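Local atomic coordinates of 2-keto-3-deoxygluconate kinase (Thermotoga maritima, PDB entry 2AFB), a protein that phosphorylates 2-keto-3-deoxygluconate, as a sugar kinase of the pfkB (ribokinase-like) family, probably with ATP as the phosphate donor. Residues Met22-Pro27 against Leu102-Ser107; Ser258-Tyr263 against Glu281-Asp286; Ser145-Pro150 against Ala181-Lys186. One frame throughout, in Å; residues are numbered along the deposited sequence.

Interaction 1: Met22-Pro27 against Leu102-Ser107; sequences MLRLSP and LEIGAS
With CG anti to the backbone N (chi1 -161°) and a bend at chi3 of 93°, Arg-24 lays one face of its guanidinium against Leu-102, whose own CG is also anti to N (chi1 169°) and sends CD2 to meet it. Leu-102 CD2 sits over the centre of the flat group, 3.5 Å from Arg-24 CZ. At the polar end, NH1 forms salt bridges to Asp-286 and Asp-328 of the same chain, which probably fix the rotation of the group and balance its charge. Ile-104 CD1 also comes near, obliquely, 4.4 Å from Arg-24 NH2.

Between the two segments a single backbone hydrogen bond runs from Leu-102 N to Leu-25 O at 2.8 Å, continuing the pairing of Leu-23 and Leu-25 with Tyr-100. One step further on, Leu-102 O receives carbon contacts instead: Ser-26 CA lies 3.2 Å from it in a CA-H...O contact, and Pro-27 CD stands 3.1 Å from the same oxygen. Proline has no N-H to offer, and a water takes over beyond the strand, lying 3.1 Å from Pro-27 O, to which it may donate, and accepting from Ile-104 N at 3.0 Å.

Leu-23 and Leu-25, on the face away from Arg-24, pack against Phe-101 and Leu-25 of another subunit. Strands 22-26 and 99-103 run parallel at the centre of a four-stranded mixed sheet apart from the large central one, an arrangement consistent with the lid sheet of ribokinase-like kinases.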
loop_
_atom_site.group_PDB
_atom_site.type_symbol
_atom_site.label_atom_id
_atom_site.label_comp_id
_atom_site.label_asym_id
_atom_site.label_seq_id
_atom_site.Cartn_x
_atom_site.Cartn_y
_atom_site.Cartn_z
HETATM N N MSE A 22 -9.448 -7.413 21.326
HETATM C CA MSE A 22 -8.048 -7.137 21.195
HETATM C C MSE A 22 -7.772 -6.440 19.901
HETATM O O MSE A 22 -8.487 -6.638 18.917
HETATM C CB MSE A 22 -7.234 -8.418 21.189
HETATM C CG MSE A 22 -7.294 -9.112 22.451
HETATM SE SE MSE A 22 -6.421 -10.834 22.368
HETATM C CE MSE A 22 -7.786 -11.923 21.239
ATOM N N LEU A 23 -6.695 -5.666 19.912
ATOM C CA LEU A 23 -6.074 -5.213 18.667
ATOM C C LEU A 23 -5.428 -6.384 17.931
ATOM O O LEU A 23 -4.601 -7.074 18.523
ATOM C CB LEU A 23 -4.992 -4.197 18.978
ATOM C CG LEU A 23 -4.090 -3.797 17.768
ATOM C CD1 LEU A 23 -4.796 -3.034 16.685
ATOM C CD2 LEU A 23 -2.912 -2.974 18.278
ATOM N N ARG A 24 -5.764 -6.588 16.650
ATOM C CA ARG A 24 -5.149 -7.635 15.863
ATOM C C ARG A 24 -4.199 -7.050 14.801
ATOM O O ARG A 24 -4.564 -6.178 14.027
ATOM C CB ARG A 24 -6.173 -8.483 15.189
ATOM C CG ARG A 24 -5.606 -9.820 14.741
ATOM C CD ARG A 24 -6.603 -10.569 13.875
ATOM N NE ARG A 24 -6.388 -10.296 12.483
ATOM C CZ ARG A 24 -6.995 -10.886 11.458
ATOM N NH1 ARG A 24 -7.936 -11.810 11.614
ATOM N NH2 ARG A 24 -6.632 -10.524 10.234
ATOM N N LEU A 25 -2.984 -7.580 14.788
ATOM C CA LEU A 25 -1.922 -7.073 13.932
ATOM C C LEU A 25 -1.491 -8.218 13.053
ATOM O O LEU A 25 -1.000 -9.215 13.558
ATOM C CB LEU A 25 -0.795 -6.543 14.747
ATOM C CG LEU A 25 -1.027 -5.305 15.656
ATOM C CD1 LEU A 25 0.248 -5.043 16.377
ATOM C CD2 LEU A 25 -1.481 -4.042 14.911
ATOM N N SER A 26 -1.737 -8.120 11.746
ATOM C CA SER A 26 -1.379 -9.208 10.830
ATOM C C SER A 26 -0.579 -8.695 9.658
ATOM O O SER A 26 -0.939 -7.654 9.115
ATOM C CB SER A 26 -2.608 -9.984 10.336
ATOM O OG SER A 26 -3.583 -9.068 9.862
ATOM N N PRO A 27 0.554 -9.390 9.296
ATOM C CA PRO A 27 1.221 -8.904 8.132
ATOM C C PRO A 27 0.346 -9.150 6.877
ATOM O O PRO A 27 -0.451 -10.077 6.871
ATOM C CB PRO A 27 2.503 -9.740 8.083
ATOM C CG PRO A 27 2.687 -10.378 9.466
ATOM C CD PRO A 27 1.272 -10.538 9.915
ATOM N N LEU A 102 -1.024 -11.964 14.260
ATOM C CA LEU A 102 -1.444 -13.125 13.517
ATOM C C LEU A 102 -0.736 -13.214 12.179
ATOM O O LEU A 102 -0.781 -12.261 11.373
ATOM C CB LEU A 102 -2.953 -13.053 13.288
ATOM C CG LEU A 102 -3.469 -14.089 12.276
ATOM C CD1 LEU A 102 -3.515 -15.426 12.972
ATOM C CD2 LEU A 102 -4.901 -13.673 11.786
ATOM N N GLU A 103 -0.083 -14.359 11.940
ATOM C CA GLU A 103 0.482 -14.706 10.650
ATOM C C GLU A 103 -0.504 -15.615 10.026
ATOM O O GLU A 103 -0.777 -16.697 10.546
ATOM C CB GLU A 103 1.779 -15.463 10.754
ATOM C CG GLU A 103 2.966 -14.671 11.242
ATOM C CD GLU A 103 4.255 -15.520 11.344
ATOM O OE1 GLU A 103 4.160 -16.781 11.486
ATOM O OE2 GLU A 103 5.355 -14.915 11.314
ATOM N N ILE A 104 -1.036 -15.199 8.891
ATOM C CA ILE A 104 -1.997 -16.023 8.175
ATOM C C ILE A 104 -1.239 -17.043 7.302
ATOM O O ILE A 104 -0.429 -16.671 6.404
ATOM C CB ILE A 104 -2.938 -15.166 7.320
ATOM C CG1 ILE A 104 -3.699 -14.213 8.247
ATOM C CG2 ILE A 104 -3.884 -16.048 6.518
ATOM C CD1 ILE A 104 -4.490 -13.185 7.511
ATOM N N GLY A 105 -1.504 -18.315 7.579
ATOM C CA GLY A 105 -0.723 -19.377 6.959
ATOM C C GLY A 105 -1.215 -19.721 5.536
ATOM O O GLY A 105 -2.167 -19.160 5.010
ATOM N N ALA A 106 -0.569 -20.695 4.955
ATOM C CA ALA A 106 -0.899 -21.132 3.646
ATOM C C ALA A 106 -0.394 -22.521 3.521
ATOM O O ALA A 106 0.733 -22.844 3.963
ATOM C CB ALA A 106 -0.246 -20.215 2.597
ATOM N N SER A 107 -1.238 -23.340 2.902
ATOM C CA SER A 107 -0.904 -24.669 2.545
ATOM C C SER A 107 -0.325 -25.371 3.818
ATOM O O SER A 107 -0.964 -25.344 4.853
ATOM C CB SER A 107 0.008 -24.672 1.313
ATOM O OG SER A 107 0.158 -26.012 0.803
HETATM O O HOH W 1 0.318 -12.991 7.389
#

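Interaction 2: Ser258-Tyr263 against Glu281-Asp286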
loop_
_atom_site.group_PDB
_atom_site.type_symbol
_atom_site.label_atom_id
_atom_site.label_comp_id
_atom_site.label_asym_id
_atom_site.label_seq_id
_atom_site.Cartn_x
_atom_site.Cartn_y
_atom_site.Cartn_z
ATOM N N SER A 258 -5.334 -28.380 4.990
ATOM C CA SER A 258 -4.168 -27.505 5.105
ATOM C C SER A 258 -4.642 -26.160 5.641
ATOM O O SER A 258 -5.807 -25.995 6.021
ATOM C CB SER A 258 -3.514 -27.328 3.733
ATOM O OG SER A 258 -4.387 -26.632 2.847
ATOM N N ALA A 259 -3.757 -25.174 5.659
ATOM C CA ALA A 259 -4.176 -23.839 6.041
ATOM C C ALA A 259 -4.951 -23.171 4.930
ATOM O O ALA A 259 -5.525 -22.134 5.132
ATOM C CB ALA A 259 -2.934 -22.973 6.419
ATOM N N THR A 260 -4.927 -23.751 3.744
ATOM C CA THR A 260 -5.549 -23.163 2.552
ATOM C C THR A 260 -6.947 -23.777 2.252
ATOM O O THR A 260 -7.847 -23.070 1.830
ATOM C CB THR A 260 -4.603 -23.333 1.291
ATOM O OG1 THR A 260 -3.416 -22.535 1.452
ATOM C CG2 THR A 260 -5.325 -22.906 -0.056
ATOM N N VAL A 261 -7.089 -25.081 2.440
ATOM C CA VAL A 261 -8.364 -25.813 2.263
ATOM C C VAL A 261 -8.765 -26.562 3.528
ATOM O O VAL A 261 -7.980 -27.341 4.077
ATOM C CB VAL A 261 -8.273 -26.806 1.075
ATOM C CG1 VAL A 261 -9.576 -27.613 0.876
ATOM C CG2 VAL A 261 -7.896 -26.077 -0.185
ATOM N N ASN A 262 -9.988 -26.285 4.003
ATOM C CA ASN A 262 -10.661 -27.076 5.029
ATOM C C ASN A 262 -12.062 -27.490 4.510
ATOM O O ASN A 262 -12.643 -26.840 3.658
ATOM C CB ASN A 262 -10.915 -26.285 6.312
ATOM C CG ASN A 262 -9.668 -25.928 7.102
ATOM O OD1 ASN A 262 -9.791 -25.280 8.150
ATOM N ND2 ASN A 262 -8.488 -26.339 6.646
ATOM N N TYR A 263 -12.557 -28.606 5.018
ATOM C CA TYR A 263 -13.951 -28.937 4.902
ATOM C C TYR A 263 -14.611 -28.449 6.159
ATOM O O TYR A 263 -13.980 -28.430 7.223
ATOM C CB TYR A 263 -14.126 -30.427 4.759
ATOM C CG TYR A 263 -13.661 -30.918 3.419
ATOM C CD1 TYR A 263 -12.330 -31.273 3.214
ATOM C CD2 TYR A 263 -14.554 -31.014 2.352
ATOM C CE1 TYR A 263 -11.901 -31.724 1.993
ATOM C CE2 TYR A 263 -14.145 -31.482 1.127
ATOM C CZ TYR A 263 -12.813 -31.834 0.953
ATOM O OH TYR A 263 -12.397 -32.295 -0.269
ATOM N N GLU A 281 -16.352 -27.343 1.075
ATOM C CA GLU A 281 -14.912 -27.326 0.914
ATOM C C GLU A 281 -14.514 -25.871 0.702
ATOM O O GLU A 281 -15.013 -25.235 -0.194
ATOM C CB GLU A 281 -14.518 -28.201 -0.271
ATOM C CG GLU A 281 -13.019 -28.262 -0.494
ATOM C CD GLU A 281 -12.660 -28.992 -1.743
ATOM O OE1 GLU A 281 -12.950 -30.195 -1.790
ATOM O OE2 GLU A 281 -12.106 -28.363 -2.671
ATOM N N ILE A 282 -13.660 -25.329 1.543
ATOM C CA ILE A 282 -13.450 -23.888 1.554
ATOM C C ILE A 282 -11.993 -23.613 1.230
ATOM O O ILE A 282 -11.110 -24.187 1.877
ATOM C CB ILE A 282 -13.747 -23.317 2.973
ATOM C CG1 ILE A 282 -15.159 -23.744 3.409
ATOM C CG2 ILE A 282 -13.541 -21.799 3.006
ATOM C CD1 ILE A 282 -15.516 -23.288 4.816
ATOM N N HIS A 283 -11.738 -22.769 0.224
ATOM C CA HIS A 283 -10.441 -22.096 0.089
ATOM C C HIS A 283 -10.526 -20.854 0.951
ATOM O O HIS A 283 -11.286 -19.910 0.656
ATOM C CB HIS A 283 -10.110 -21.690 -1.347
ATOM C CG HIS A 283 -9.634 -22.800 -2.219
ATOM N ND1 HIS A 283 -10.423 -23.885 -2.556
ATOM C CD2 HIS A 283 -8.454 -22.971 -2.869
ATOM C CE1 HIS A 283 -9.746 -24.673 -3.373
ATOM N NE2 HIS A 283 -8.551 -24.134 -3.589
ATOM N N ILE A 284 -9.716 -20.846 1.991
ATOM C CA ILE A 284 -9.790 -19.899 3.065
ATOM C C ILE A 284 -9.085 -18.558 2.760
ATOM O O ILE A 284 -7.980 -18.553 2.249
ATOM C CB ILE A 284 -9.145 -20.582 4.322
ATOM C CG1 ILE A 284 -9.966 -21.833 4.710
ATOM C CG2 ILE A 284 -9.037 -19.639 5.448
ATOM C CD1 ILE A 284 -9.275 -22.725 5.708
ATOM N N VAL A 285 -9.753 -17.434 3.038
ATOM C CA VAL A 285 -9.141 -16.095 3.050
ATOM C C VAL A 285 -8.676 -15.753 4.514
ATOM O O VAL A 285 -7.530 -15.327 4.757
ATOM C CB VAL A 285 -10.134 -15.045 2.630
ATOM C CG1 VAL A 285 -9.608 -13.646 2.885
ATOM C CG2 VAL A 285 -10.545 -15.251 1.187
ATOM N N ASP A 286 -9.581 -15.950 5.467
ATOM C CA ASP A 286 -9.309 -15.681 6.887
ATOM C C ASP A 286 -10.255 -16.505 7.742
ATOM O O ASP A 286 -11.399 -16.114 7.924
ATOM C CB ASP A 286 -9.493 -14.189 7.198
ATOM C CG ASP A 286 -8.802 -13.740 8.525
ATOM O OD1 ASP A 286 -8.588 -14.589 9.472
ATOM O OD2 ASP A 286 -8.478 -12.511 8.588
#
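Tyr-263 and Glu-281 project together from one face of an antiparallel hairpin, their side chains alongside each other. Glu-281 has CG anti to the backbone N (chi1 -179°) and an extended chain, which carries it along the tyrosine ring: CG lies over one face, offset toward the rim, 4.1 Å from the centroid. The carboxylate stands almost perpendicular to the ring, the planes 83° apart, and Glu-281 OE1 receives a weak hydrogen bond from Tyr-263 OH at 2.7 Å.

On the same face, Val-261 turns CG2 anti to its carbonyl carbon and sets that methyl over the centre of the His-283 imidazole, 3.9 Å from the centroid and only 8° off the ring normal. Val-261 CG1, the other branch, reaches Glu-281 CG at 3.8 Å, so one valine spans both neighbours.

Asn-262 occupies the reverse face, where Ile-284 CD1 comes to 3.5 Å from its CG. Its amide is held at both ends: ND2 bonds to Val-261 O from above the carbonyl plane and weakly to Ser-258 O, while OD1 accepts from Arg-254. The backbones pair through Asn-262 and Ile-282, with Ile-282 N to Asn-262 O at 2.8 Å, and the bonding extends past the strands with Ile-284 N to Thr-260 O at 2.9 Å. Before strand 261-270, Ser-258 OG accepts from the N-H groups of Thr-260 and Val-261, forming an ST turn and ST motif.

His-283 NE2 shares a nickel ion with NE2 of His-283 from two neighbouring subunits. The valine methyl therefore backs a metal ligand, and use of NE2 for nickel suggests that any imidazole proton resides on ND1.

Interaction 3: Ser145-Pro150 against Ala181-Lys186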
loop_
_atom_site.group_PDB
_atom_site.type_symbol
_atom_site.label_atom_id
_atom_site.label_comp_id
_atom_site.label_asym_id
_atom_site.label_seq_id
_atom_site.Cartn_x
_atom_site.Cartn_y
_atom_site.Cartn_z
ATOM N N SER A 145 -17.836 -17.052 26.414
ATOM C CA SER A 145 -17.014 -18.195 26.041
ATOM C C SER A 145 -15.979 -18.568 27.104
ATOM O O SER A 145 -15.617 -17.742 27.958
ATOM C CB SER A 145 -16.327 -17.946 24.717
ATOM O OG SER A 145 -15.016 -17.487 24.934
ATOM N N GLY A 146 -15.483 -19.808 27.034
ATOM C CA GLY A 146 -14.451 -20.307 27.985
ATOM C C GLY A 146 -13.060 -19.657 27.884
ATOM O O GLY A 146 -12.156 -19.908 28.694
ATOM N N ILE A 147 -12.869 -18.819 26.882
ATOM C CA ILE A 147 -11.654 -18.048 26.792
ATOM C C ILE A 147 -11.563 -17.066 27.953
ATOM O O ILE A 147 -10.470 -16.782 28.431
ATOM C CB ILE A 147 -11.598 -17.292 25.456
ATOM C CG1 ILE A 147 -11.144 -18.254 24.361
ATOM C CG2 ILE A 147 -10.625 -16.122 25.520
ATOM C CD1 ILE A 147 -11.649 -17.893 23.031
ATOM N N THR A 148 -12.697 -16.557 28.421
ATOM C CA THR A 148 -12.701 -15.436 29.369
ATOM C C THR A 148 -12.327 -15.691 30.852
ATOM O O THR A 148 -11.561 -14.956 31.420
ATOM C CB THR A 148 -14.053 -14.729 29.279
ATOM O OG1 THR A 148 -14.217 -14.311 27.925
ATOM C CG2 THR A 148 -14.061 -13.493 30.151
ATOM N N PRO A 149 -12.884 -16.729 31.491
ATOM C CA PRO A 149 -12.557 -16.919 32.893
ATOM C C PRO A 149 -11.054 -16.892 33.202
ATOM O O PRO A 149 -10.652 -16.230 34.149
ATOM C CB PRO A 149 -13.188 -18.287 33.226
ATOM C CG PRO A 149 -14.382 -18.365 32.301
ATOM C CD PRO A 149 -13.857 -17.726 31.005
ATOM N N PRO A 150 -10.227 -17.606 32.414
ATOM C CA PRO A 150 -8.813 -17.634 32.769
ATOM C C PRO A 150 -8.037 -16.372 32.436
ATOM O O PRO A 150 -6.853 -16.327 32.700
ATOM C CB PRO A 150 -8.269 -18.808 31.957
ATOM C CG PRO A 150 -9.219 -18.997 30.832
ATOM C CD PRO A 150 -10.505 -18.356 31.169
ATOM N N ALA A 181 -5.545 -24.475 25.595
ATOM C CA ALA A 181 -4.486 -24.958 26.432
ATOM C C ALA A 181 -3.483 -23.852 26.811
ATOM O O ALA A 181 -2.904 -23.934 27.860
ATOM C CB ALA A 181 -3.792 -26.100 25.749
ATOM N N ARG A 182 -3.311 -22.813 25.988
ATOM C CA ARG A 182 -2.431 -21.661 26.344
ATOM C C ARG A 182 -2.908 -20.999 27.631
ATOM O O ARG A 182 -2.113 -20.450 28.392
ATOM C CB ARG A 182 -2.376 -20.598 25.229
ATOM N N LEU A 183 -4.204 -21.088 27.898
ATOM C CA LEU A 183 -4.807 -20.294 28.969
ATOM C C LEU A 183 -4.935 -21.040 30.298
ATOM O O LEU A 183 -4.838 -20.438 31.361
ATOM C CB LEU A 183 -6.159 -19.761 28.489
ATOM C CG LEU A 183 -6.041 -18.645 27.447
ATOM C CD1 LEU A 183 -7.398 -18.350 26.827
ATOM C CD2 LEU A 183 -5.467 -17.353 28.078
ATOM N N TRP A 184 -5.177 -22.338 30.230
ATOM C CA TRP A 184 -5.331 -23.171 31.417
ATOM C C TRP A 184 -5.288 -24.656 31.080
ATOM O O TRP A 184 -5.407 -25.030 29.912
ATOM C CB TRP A 184 -6.605 -22.828 32.201
ATOM C CG TRP A 184 -7.908 -22.744 31.472
ATOM C CD1 TRP A 184 -8.173 -23.033 30.146
ATOM C CD2 TRP A 184 -9.149 -22.379 32.050
ATOM N NE1 TRP A 184 -9.511 -22.858 29.881
ATOM C CE2 TRP A 184 -10.132 -22.445 31.029
ATOM C CE3 TRP A 184 -9.539 -21.999 33.341
ATOM C CZ2 TRP A 184 -11.477 -22.137 31.260
ATOM C CZ3 TRP A 184 -10.895 -21.693 33.569
ATOM C CH2 TRP A 184 -11.840 -21.768 32.534
ATOM N N THR A 185 -5.110 -25.481 32.111
ATOM C CA THR A 185 -5.127 -26.923 31.960
ATOM C C THR A 185 -6.560 -27.394 31.931
ATOM O O THR A 185 -7.471 -26.684 32.366
ATOM C CB THR A 185 -4.355 -27.646 33.081
ATOM O OG1 THR A 185 -5.022 -27.494 34.341
ATOM C CG2 THR A 185 -2.925 -27.116 33.172
ATOM N N LYS A 186 -6.757 -28.590 31.395
ATOM C CA LYS A 186 -8.084 -29.155 31.274
ATOM C C LYS A 186 -8.646 -29.377 32.663
ATOM O O LYS A 186 -9.837 -29.300 32.870
ATOM C CB LYS A 186 -8.040 -30.472 30.507
ATOM C CG LYS A 186 -7.521 -31.670 31.311
ATOM C CD LYS A 186 -7.573 -32.956 30.497
ATOM C CE LYS A 186 -6.757 -34.073 31.153
ATOM N NZ LYS A 186 -7.489 -35.357 31.106
HETATM O O HOH W 2 -10.256 -21.614 27.168
#
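Pro-150 and Trp-184 form the CH-pi part of this contact. Pro-150 CG sits over the centre of the indole, 3.6 Å from the centroid of the six-membered ring of Trp-184 and 16° off its normal, while Pro-150 CB lies over the neighbouring carbons, 3.7 Å from both Trp-184 CD2 and CE3. The two side chains cross at about a right angle. Trp-184 is turned there by chi1 of 50°, which places CG between its backbone N and carbonyl carbon, with the indole swung toward the 145-150 loop.

Other apolar contacts extend this patch. Pro-149 CB approaches Trp-184 CH2 at 3.8 Å, obliquely to the ring. Leu-183 touches two residues: its CB lies 3.9 Å from Pro-150 CG, and its CD1 meets Ile-147 CG2 at 4.1 Å.

The segments lie in the loops that follow strands 139-145 and 172-176, adjacent parallel strands of the central sheet, and these loops lead to helices 155-169 and 186-196. The contact thus links successive beta-alpha units of the Rossmann-like core of the ribokinase fold. Trp-184 and Pro-149 also rest on Val-192 of helix 186-196.

Between the segments the polar link is a water, weakly held between Gly-146 O and Trp-184 NE1, donating to Gly-146 O at 3.0 Å and accepting from the indole. A type I turn from Ser-145 to Thr-148 shapes the first loop; Ser-145 OG accepts from Ile-147 N in an ST turn at 3.2 Å, and both this hydroxyl and that of Thr-148 bond to Glu-47. In the second loop Thr-185 is the N-cap of helix 186-196, its OG1 accepting from Glu-188 N.

Along the chain the order is interaction 1, interaction 3, interaction 2, each closing before the next opens. Interactions 1 and 2 have centres about 15 Å apart and touch through Ser-107, which probably hydrogen-bonds through N to Thr-260 OG1 and through O to Ala-259 N; this joins the smaller four-stranded sheet to the hairpin at the edge of the nine-stranded sheet. Both also meet a second subunit, tying this junction to the assembly. Interaction 3 stands apart, its centre about 21 Å from that of interaction 1 and about 26 Å from that of interaction 2. It shares the central sheet with interaction 2 but lies after inner parallel strands, within the single subunit.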